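Local structure of cupin 2, conserved barrel (2OZJ) at residues Y56-V70 with H94-T108. The protein is of unknown function but adopts the small beta-barrel fold of the cupin superfamily and forms a two-chain assembly. Residues are numbered along the deposited sequence; the frame is centred on the assembly and turned at random. Where two conformers were deposited one is given.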
ATOM      1  N   TYR A  56      17.272  -6.299   4.109  1.00 21.95           N
ATOM      2  CA  TYR A  56      16.471  -7.252   3.373  1.00 21.08           C
ATOM      3  C   TYR A  56      17.149  -7.558   2.044  1.00 19.15           C
ATOM      4  O   TYR A  56      17.946  -6.762   1.538  1.00 17.63           O
ATOM      5  CB  TYR A  56      15.063  -6.705   3.129  1.00 21.47           C
ATOM      6  CG  TYR A  56      14.274  -6.463   4.404  1.00 20.66           C
ATOM      7  CD1 TYR A  56      13.935  -7.513   5.243  1.00 26.87           C
ATOM      8  CD2 TYR A  56      13.897  -5.185   4.781  1.00 17.33           C
ATOM      9  CE1 TYR A  56      13.222  -7.293   6.420  1.00 27.99           C
ATOM     10  CE2 TYR A  56      13.169  -4.957   5.933  1.00 18.02           C
ATOM     11  CZ  TYR A  56      12.835  -6.008   6.749  1.00 25.63           C
ATOM     12  OH  TYR A  56      12.133  -5.764   7.906  1.00 24.75           O
ATOM     13  N   PHE A  57      16.801  -8.708   1.480  1.00 18.48           N
ATOM     14  CA  PHE A  57      17.419  -9.149   0.231  1.00 22.25           C
ATOM     15  C   PHE A  57      16.698  -8.521  -0.958  1.00 20.40           C
ATOM     16  O   PHE A  57      17.268  -8.447  -2.054  1.00 24.16           O
ATOM     17  CB  PHE A  57      17.449 -10.677   0.138  1.00 24.48           C
ATOM     18  CG  PHE A  57      18.506 -11.312   1.022  1.00 29.46           C
ATOM     19  CD1 PHE A  57      19.816 -11.430   0.581  1.00 31.84           C
ATOM     20  CD2 PHE A  57      18.192 -11.769   2.305  1.00 34.34           C
ATOM     21  CE1 PHE A  57      20.797 -12.005   1.394  1.00 31.21           C
ATOM     22  CE2 PHE A  57      19.168 -12.346   3.114  1.00 33.94           C
ATOM     23  CZ  PHE A  57      20.471 -12.460   2.650  1.00 30.69           C
ATOM     24  N   GLY A  58      15.489  -8.029  -0.710  1.00 17.48           N
ATOM     25  CA  GLY A  58      14.703  -7.360  -1.713  1.00 12.69           C
ATOM     26  C   GLY A  58      14.321  -5.962  -1.287  1.00 13.08           C
ATOM     27  O   GLY A  58      14.486  -5.567  -0.141  1.00 13.65           O
ATOM     28  N   ASP A  59      13.784  -5.217  -2.247  1.00 11.48           N
ATOM     29  CA  ASP A  59      13.289  -3.861  -2.026  1.00 10.20           C
ATOM     30  C   ASP A  59      12.082  -3.857  -1.103  1.00 11.11           C
ATOM     31  O   ASP A  59      11.276  -4.784  -1.122  1.00 11.69           O
ATOM     32  CB  ASP A  59      12.907  -3.213  -3.360  1.00  7.80           C
ATOM     33  CG  ASP A  59      14.078  -2.993  -4.287  1.00  9.84           C
ATOM     34  OD1 ASP A  59      15.242  -3.049  -3.872  1.00 12.85           O
ATOM     35  OD2 ASP A  59      13.795  -2.728  -5.475  1.00 10.10           O
ATOM     36  N   THR A  60      11.970  -2.787  -0.317  1.00 10.29           N
ATOM     37  CA  THR A  60      10.895  -2.578   0.632  1.00 11.09           C
ATOM     38  C   THR A  60      10.311  -1.215   0.452  1.00 11.88           C
ATOM     39  O   THR A  60      11.042  -0.267   0.206  1.00 11.73           O
ATOM     40  CB  THR A  60      11.427  -2.656   2.059  1.00 13.71           C
ATOM     41  OG1 THR A  60      12.023  -3.933   2.221  1.00 16.70           O
ATOM     42  CG2 THR A  60      10.305  -2.500   3.076  1.00 12.54           C
ATOM     43  N   LEU A  61       8.995  -1.104   0.508  0.50 13.93           N
ATOM     44  CA  LEU A  61       8.355   0.199   0.682  0.50 15.87           C
ATOM     45  C   LEU A  61       7.643   0.250   2.019  0.50 14.01           C
ATOM     46  O   LEU A  61       6.915  -0.670   2.404  0.50 13.89           O
ATOM     47  CB  LEU A  61       7.389   0.546  -0.446  0.50 15.80           C
ATOM     48  CG  LEU A  61       5.931   0.069  -0.530  0.50 15.95           C
ATOM     49  CD1 LEU A  61       5.032   0.714   0.553  0.50 16.44           C
ATOM     50  CD2 LEU A  61       5.343   0.369  -1.901  0.50 17.75           C
ATOM     51  N   TYR A  62       7.856   1.360   2.692  1.00 11.56           N
ATOM     52  CA  TYR A  62       7.195   1.704   3.969  1.00 12.00           C
ATOM     53  C   TYR A  62       6.179   2.837   3.703  1.00 13.35           C
ATOM     54  O   TYR A  62       6.493   3.843   3.048  1.00 13.41           O
ATOM     55  CB  TYR A  62       8.199   2.197   4.991  1.00 15.86           C
ATOM     56  CG  TYR A  62       9.170   1.168   5.428  1.00 12.79           C
ATOM     57  CD1 TYR A  62       8.765   0.155   6.255  1.00 15.55           C
ATOM     58  CD2 TYR A  62      10.494   1.196   5.024  1.00 12.00           C
ATOM     59  CE1 TYR A  62       9.647  -0.816   6.674  1.00 17.25           C
ATOM     60  CE2 TYR A  62      11.395   0.207   5.446  1.00 16.70           C
ATOM     61  CZ  TYR A  62      10.953  -0.782   6.267  1.00 14.38           C
ATOM     62  OH  TYR A  62      11.808  -1.768   6.707  1.00 18.95           O
ATOM     63  N   LEU A  63       4.981   2.675   4.240  1.00 12.25           N
ATOM     64  CA  LEU A  63       3.918   3.675   4.164  1.00 13.32           C
ATOM     65  C   LEU A  63       3.403   3.944   5.562  1.00 12.55           C
ATOM     66  O   LEU A  63       2.926   3.024   6.236  1.00 15.26           O
ATOM     67  CB  LEU A  63       2.769   3.245   3.266  1.00 12.18           C
ATOM     68  CG  LEU A  63       1.528   4.155   3.219  1.00 16.10           C
ATOM     69  CD1 LEU A  63       1.708   5.511   2.475  1.00 18.62           C
ATOM     70  CD2 LEU A  63       0.409   3.336   2.507  1.00 17.01           C
ATOM     71  N   ILE A  64       3.545   5.196   6.016  1.00 14.35           N
ATOM     72  CA  ILE A  64       3.105   5.548   7.356  1.00 12.18           C
ATOM     73  C   ILE A  64       1.599   5.798   7.342  1.00 13.70           C
ATOM     74  O   ILE A  64       1.114   6.597   6.557  1.00 15.23           O
ATOM     75  CB  ILE A  64       3.843   6.766   7.917  1.00 15.22           C
ATOM     76  CG1 ILE A  64       5.340   6.579   7.783  1.00 16.32           C
ATOM     77  CG2 ILE A  64       3.472   6.980   9.411  1.00 17.03           C
ATOM     78  CD1 ILE A  64       5.866   5.366   8.454  1.00 20.14           C
ATOM     79  N   LEU A  65       0.866   5.084   8.185  1.00 12.09           N
ATOM     80  CA  LEU A  65      -0.581   5.175   8.212  1.00 13.91           C
ATOM     81  C   LEU A  65      -1.060   6.179   9.263  1.00 14.24           C
ATOM     82  O   LEU A  65      -2.064   6.867   9.076  1.00 17.75           O
ATOM     83  CB  LEU A  65      -1.188   3.807   8.504  1.00 13.92           C
ATOM     84  CG  LEU A  65      -0.814   2.701   7.522  1.00 13.26           C
ATOM     85  CD1 LEU A  65      -1.402   1.387   7.997  1.00 14.81           C
ATOM     86  CD2 LEU A  65      -1.245   3.032   6.087  1.00 14.25           C
ATOM     87  N   GLN A  66      -0.342   6.263  10.375  1.00 13.62           N
ATOM     88  CA  GLN A  66      -0.761   7.050  11.510  1.00 16.04           C
ATOM     89  C   GLN A  66       0.474   7.241  12.366  1.00 14.81           C
ATOM     90  O   GLN A  66       1.320   6.367  12.443  1.00 15.19           O
ATOM     91  CB  GLN A  66      -1.825   6.258  12.253  1.00 16.40           C
ATOM     92  CG  GLN A  66      -2.629   6.987  13.283  1.00 23.68           C
ATOM     93  CD  GLN A  66      -3.542   6.022  14.045  1.00 23.87           C
ATOM     94  OE1 GLN A  66      -4.477   5.440  13.479  1.00 35.87           O
ATOM     95  NE2 GLN A  66      -3.257   5.836  15.337  1.00 41.14           N
ATOM     96  N   GLY A  67       0.594   8.387  13.008  1.00 16.42           N
ATOM     97  CA  GLY A  67       1.757   8.672  13.841  1.00 15.04           C
ATOM     98  C   GLY A  67       2.970   9.072  13.033  1.00 15.71           C
ATOM     99  O   GLY A  67       2.910   9.235  11.812  1.00 17.01           O
ATOM    100  N   GLU A  68       4.070   9.263  13.734  1.00 14.92           N
ATOM    101  CA  GLU A  68       5.324   9.670  13.134  1.00 15.56           C
ATOM    102  C   GLU A  68       6.389   8.639  13.426  1.00 17.08           C
ATOM    103  O   GLU A  68       6.311   7.919  14.435  1.00 16.84           O
ATOM    104  CB  GLU A  68       5.745  11.017  13.697  1.00 17.87           C
ATOM    105  CG  GLU A  68       4.812  12.108  13.300  1.00 18.95           C
ATOM    106  CD  GLU A  68       5.248  13.429  13.825  1.00 27.73           C
ATOM    107  OE1 GLU A  68       6.209  14.015  13.275  1.00 24.20           O
ATOM    108  OE2 GLU A  68       4.617  13.869  14.798  1.00 32.22           O
ATOM    109  N   ALA A  69       7.379   8.588  12.543  1.00 17.19           N
ATOM    110  CA  ALA A  69       8.470   7.629  12.620  1.00 16.18           C
ATOM    111  C   ALA A  69       9.760   8.274  12.113  1.00 16.26           C
ATOM    112  O   ALA A  69       9.748   9.374  11.553  1.00 15.24           O
ATOM    113  CB  ALA A  69       8.139   6.380  11.794  1.00 18.96           C
ATOM    114  N   VAL A  70      10.865   7.569  12.319  1.00 16.65           N
ATOM    115  CA  VAL A  70      12.172   7.987  11.840  1.00 17.40           C
ATOM    116  C   VAL A  70      12.872   6.757  11.300  1.00 17.96           C
ATOM    117  O   VAL A  70      12.857   5.705  11.951  1.00 20.51           O
ATOM    118  CB  VAL A  70      13.039   8.595  12.965  1.00 19.43           C
ATOM    119  CG1 VAL A  70      14.397   9.041  12.427  1.00 14.28           C
ATOM    120  CG2 VAL A  70      12.319   9.754  13.615  1.00 23.07           C
ATOM    121  N   HIS A  94      19.104  -0.623   7.625  1.00 15.96           N
ATOM    122  CA  HIS A  94      18.262   0.473   8.089  1.00 16.69           C
ATOM    123  C   HIS A  94      17.534   0.073   9.369  1.00 16.49           C
ATOM    124  O   HIS A  94      17.439  -1.105   9.699  1.00 20.00           O
ATOM    125  CB  HIS A  94      17.253   0.913   7.002  1.00 15.32           C
ATOM    126  CG  HIS A  94      16.214  -0.109   6.667  1.00 13.98           C
ATOM    127  ND1 HIS A  94      16.505  -1.275   5.992  1.00 14.73           N
ATOM    128  CD2 HIS A  94      14.881  -0.129   6.890  1.00 14.24           C
ATOM    129  CE1 HIS A  94      15.395  -1.966   5.815  1.00 16.01           C
ATOM    130  NE2 HIS A  94      14.397  -1.302   6.369  1.00 16.51           N
ATOM    131  N   ALA A  95      17.023   1.072  10.076  1.00 18.30           N
ATOM    132  CA  ALA A  95      16.180   0.842  11.250  1.00 17.55           C
ATOM    133  C   ALA A  95      15.044   1.853  11.263  1.00 19.20           C
ATOM    134  O   ALA A  95      15.174   2.962  10.773  1.00 21.99           O
ATOM    135  CB  ALA A  95      16.998   0.915  12.551  1.00 17.11           C
ATOM    136  N   ILE A  96      13.907   1.456  11.805  1.00 19.66           N
ATOM    137  CA  ILE A  96      12.785   2.349  11.891  1.00 21.08           C
ATOM    138  C   ILE A  96      12.323   2.387  13.357  1.00 21.93           C
ATOM    139  O   ILE A  96      12.360   1.383  14.067  1.00 25.23           O
ATOM    140  CB  ILE A  96      11.713   2.001  10.758  1.00 23.82           C
ATOM    141  CG1 ILE A  96      10.434   2.819  10.895  1.00 27.14           C
ATOM    142  CG2 ILE A  96      11.406   0.490  10.628  1.00 25.13           C
ATOM    143  CD1 ILE A  96       9.705   2.903   9.527  1.00 25.50           C
ATOM    144  N   ALA A  97      11.996   3.578  13.840  1.00 19.59           N
ATOM    145  CA  ALA A  97      11.585   3.799  15.223  1.00 18.48           C
ATOM    146  C   ALA A  97      10.432   4.761  15.196  1.00 20.39           C
ATOM    147  O   ALA A  97      10.324   5.569  14.283  1.00 24.33           O
ATOM    148  CB  ALA A  97      12.700   4.367  16.021  1.00 17.07           C
ATOM    149  N   GLY A  98       9.548   4.661  16.169  1.00 20.34           N
ATOM    150  CA  GLY A  98       8.437   5.594  16.286  1.00 18.94           C
ATOM    151  C   GLY A  98       8.870   6.868  16.970  1.00 19.94           C
ATOM    152  O   GLY A  98       9.775   6.865  17.811  1.00 21.21           O
ATOM    153  N   LYS A  99       8.227   7.962  16.594  1.00 19.44           N
ATOM    154  CA  LYS A  99       8.283   9.197  17.363  1.00 22.33           C
ATOM    155  C   LYS A  99       6.949   9.170  18.073  1.00 21.84           C
ATOM    156  O   LYS A  99       5.967   9.710  17.590  1.00 25.99           O
ATOM    157  CB  LYS A  99       8.414  10.408  16.450  1.00 22.61           C
ATOM    158  CG  LYS A  99       9.816  10.596  15.883  1.00 28.48           C
ATOM    159  CD  LYS A  99       9.893  11.699  14.805  1.00 30.86           C
ATOM    160  CE  LYS A  99       9.452  13.047  15.303  1.00 37.60           C
ATOM    161  NZ  LYS A  99       9.778  14.111  14.299  1.00 43.47           N
ATOM    162  N   GLY A 100       6.905   8.464  19.190  1.00 21.42           N
ATOM    163  CA  GLY A 100       5.643   8.062  19.790  1.00 21.12           C
ATOM    164  C   GLY A 100       5.075   6.846  19.079  1.00 18.35           C
ATOM    165  O   GLY A 100       5.797   6.083  18.425  1.00 17.33           O
ATOM    166  N   ARG A 101       3.773   6.655  19.238  1.00 18.02           N
ATOM    167  CA  ARG A 101       3.066   5.553  18.610  1.00 16.15           C
ATOM    168  C   ARG A 101       2.919   5.780  17.099  1.00 15.88           C
ATOM    169  O   ARG A 101       2.777   6.906  16.639  1.00 17.80           O
ATOM    170  CB  ARG A 101       1.673   5.394  19.217  1.00 17.20           C
ATOM    171  CG  ARG A 101       1.671   4.938  20.664  1.00 18.85           C
ATOM    172  CD  ARG A 101       0.612   5.670  21.478  1.00 34.41           C
ATOM    173  NE  ARG A 101      -0.659   4.951  21.501  1.00 38.39           N
ATOM    174  CZ  ARG A 101      -1.176   4.344  22.574  1.00 40.39           C
ATOM    175  NH1 ARG A 101      -0.556   4.347  23.761  1.00 42.72           N
ATOM    176  NH2 ARG A 101      -2.349   3.731  22.460  1.00 40.36           N
ATOM    177  N   PHE A 102       3.006   4.717  16.322  1.00 15.02           N
ATOM    178  CA  PHE A 102       2.704   4.807  14.892  1.00 15.24           C
ATOM    179  C   PHE A 102       2.251   3.459  14.329  1.00 14.67           C
ATOM    180  O   PHE A 102       2.415   2.410  14.949  1.00 12.64           O
ATOM    181  CB  PHE A 102       3.883   5.408  14.069  1.00 15.92           C
ATOM    182  CG  PHE A 102       4.971   4.443  13.770  1.00 13.37           C
ATOM    183  CD1 PHE A 102       5.761   3.937  14.787  1.00 17.13           C
ATOM    184  CD2 PHE A 102       5.190   4.015  12.464  1.00 20.38           C
ATOM    185  CE1 PHE A 102       6.757   3.025  14.525  1.00 17.06           C
ATOM    186  CE2 PHE A 102       6.179   3.107  12.204  1.00 17.99           C
ATOM    187  CZ  PHE A 102       6.957   2.603  13.221  1.00 19.19           C
ATOM    188  N   LYS A 103       1.659   3.538  13.142  1.00 12.77           N
ATOM    189  CA  LYS A 103       1.221   2.409  12.405  1.00 12.74           C
ATOM    190  C   LYS A 103       1.782   2.519  10.998  1.00 12.74           C
ATOM    191  O   LYS A 103       1.822   3.615  10.418  1.00 13.59           O
ATOM    192  CB  LYS A 103      -0.292   2.396  12.309  1.00 14.20           C
ATOM    193  CG  LYS A 103      -1.029   2.289  13.625  1.00 12.90           C
ATOM    194  CD  LYS A 103      -2.533   2.406  13.389  1.00 14.53           C
ATOM    195  CE  LYS A 103      -3.315   2.462  14.706  1.00 18.47           C
ATOM    196  NZ  LYS A 103      -4.782   2.618  14.466  1.00 15.07           N
HETATM  197  N   MSE A 104       2.248   1.409  10.443  0.70 13.62           N
HETATM  198  CA  MSE A 104       2.733   1.407   9.064  0.70 14.63           C
HETATM  199  C   MSE A 104       2.373   0.152   8.291  0.70 14.10           C
HETATM  200  O   MSE A 104       2.146  -0.913   8.861  0.70 12.29           O
HETATM  201  CB  MSE A 104       4.253   1.574   9.042  0.70 15.54           C
HETATM  202  CG  MSE A 104       4.973   0.384   9.569  0.70 14.94           C
HETATM  203 SE   MSE A 104       6.877   0.489   9.367  0.53 21.53          SE
HETATM  204  CE  MSE A 104       7.249  -0.961  10.568  0.70 22.65           C
ATOM    205  N   LEU A 105       2.372   0.295   6.967  1.00 11.67           N
ATOM    206  CA  LEU A 105       2.330  -0.816   6.023  1.00 11.32           C
ATOM    207  C   LEU A 105       3.729  -1.025   5.479  1.00 11.45           C
ATOM    208  O   LEU A 105       4.395  -0.071   5.113  1.00 12.59           O
ATOM    209  CB  LEU A 105       1.383  -0.475   4.867  1.00 11.86           C
ATOM    210  CG  LEU A 105       1.311  -1.434   3.673  1.00 14.68           C
ATOM    211  CD1 LEU A 105       0.610  -2.707   4.037  1.00 15.32           C
ATOM    212  CD2 LEU A 105       0.624  -0.722   2.519  1.00 16.20           C
ATOM    213  N   GLN A 106       4.152  -2.285   5.410  0.50 10.13           N
ATOM    214  CA  GLN A 106       5.429  -2.645   4.810  0.50 11.28           C
ATOM    215  C   GLN A 106       5.156  -3.604   3.658  0.50 11.89           C
ATOM    216  O   GLN A 106       4.364  -4.542   3.795  0.50 11.04           O
ATOM    217  CB  GLN A 106       6.312  -3.340   5.841  0.50  9.00           C
ATOM    218  CG  GLN A 106       7.603  -3.926   5.285  0.50 10.65           C
ATOM    219  CD  GLN A 106       8.558  -4.423   6.380  0.50 13.19           C
ATOM    220  OE1 GLN A 106       8.406  -4.091   7.550  0.50  9.65           O
ATOM    221  NE2 GLN A 106       9.541  -5.221   5.982  0.50 12.67           N
ATOM    222  N   ILE A 107       5.798  -3.357   2.526  1.00 11.69           N
ATOM    223  CA  ILE A 107       5.780  -4.287   1.399  1.00 11.35           C
ATOM    224  C   ILE A 107       7.203  -4.613   1.068  1.00 13.71           C
ATOM    225  O   ILE A 107       7.964  -3.721   0.772  1.00 13.37           O
ATOM    226  CB  ILE A 107       5.069  -3.688   0.161  1.00 12.14           C
ATOM    227  CG1 ILE A 107       3.617  -3.375   0.487  1.00 14.76           C
ATOM    228  CG2 ILE A 107       5.186  -4.679  -1.070  1.00 12.45           C
ATOM    229  CD1 ILE A 107       2.984  -2.442  -0.553  1.00 16.67           C
ATOM    230  N   THR A 108       7.573  -5.883   1.171  1.00 13.57           N
ATOM    231  CA  THR A 108       8.921  -6.306   0.847  1.00 14.06           C
ATOM    232  C   THR A 108       8.923  -7.403  -0.213  1.00 16.27           C
ATOM    233  O   THR A 108       8.200  -8.386  -0.098  1.00 15.75           O
ATOM    234  CB  THR A 108       9.700  -6.764   2.085  1.00 14.75           C
ATOM    235  OG1 THR A 108       9.737  -5.716   3.042  1.00 20.87           O
ATOM    236  CG2 THR A 108      11.125  -7.097   1.703  1.00 14.67           C
TER
HETATM  237  O   HOH W   1       3.506   9.246  16.775  1.00 25.29           O
HETATM  238  O   HOH W   2       8.248  13.006  11.869  1.00 42.11           O
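Two antiparallel strand pairings of the cupin barrel form this contact. Strand 60-65 pairs with strand 102-108, and strand 68-70 pairs with strand 95-98 on the far side of a corner that both segments turn. A classic beta bulge lies beside the corner: Leu65 and Gln66 both face Lys103, and Leu65 N donates to Lys103 O at 2.8 Å. Lys103 NZ reaches Gln66 OE1 from above the amide plane and also bonds Ala17 O.

On the inner face, Tyr62 OH and His94 NE2 share a hydrogen bond of 2.7 Å, near the plane of both rings. His94 CG sits between its backbone N and carbonyl carbon (chi1 67°), which brings the imidazole to Tyr62. The selenium of Met104, a selenomethionine, lies obliquely to the Tyr62 ring in the conformer given, 3.7 Å from CD1.

Thr108 OG1 donates to Thr60 OG1 at 3.0 Å. In the conformer given, Gln106 NE2 donates to Thr108 OG1 nearly straight (173°). The same NE2 makes a weak bond to Tyr56 OH. A valine in place of Thr108 would probably leave Thr60 OG1 without this donor and the Gln106 amide without this acceptor.

Nearer the corner, Ala69 CB packs over one face of Phe102, 4.0 Å from the ring centroid, a CH-pi contact. On the other face of the strands, Leu61 meets Ile107, which packs on Ile107 of the second subunit. The arrangement is typical of the antiparallel jelly-roll barrel of cupins, with the Tyr62-His94 pair facing its interior.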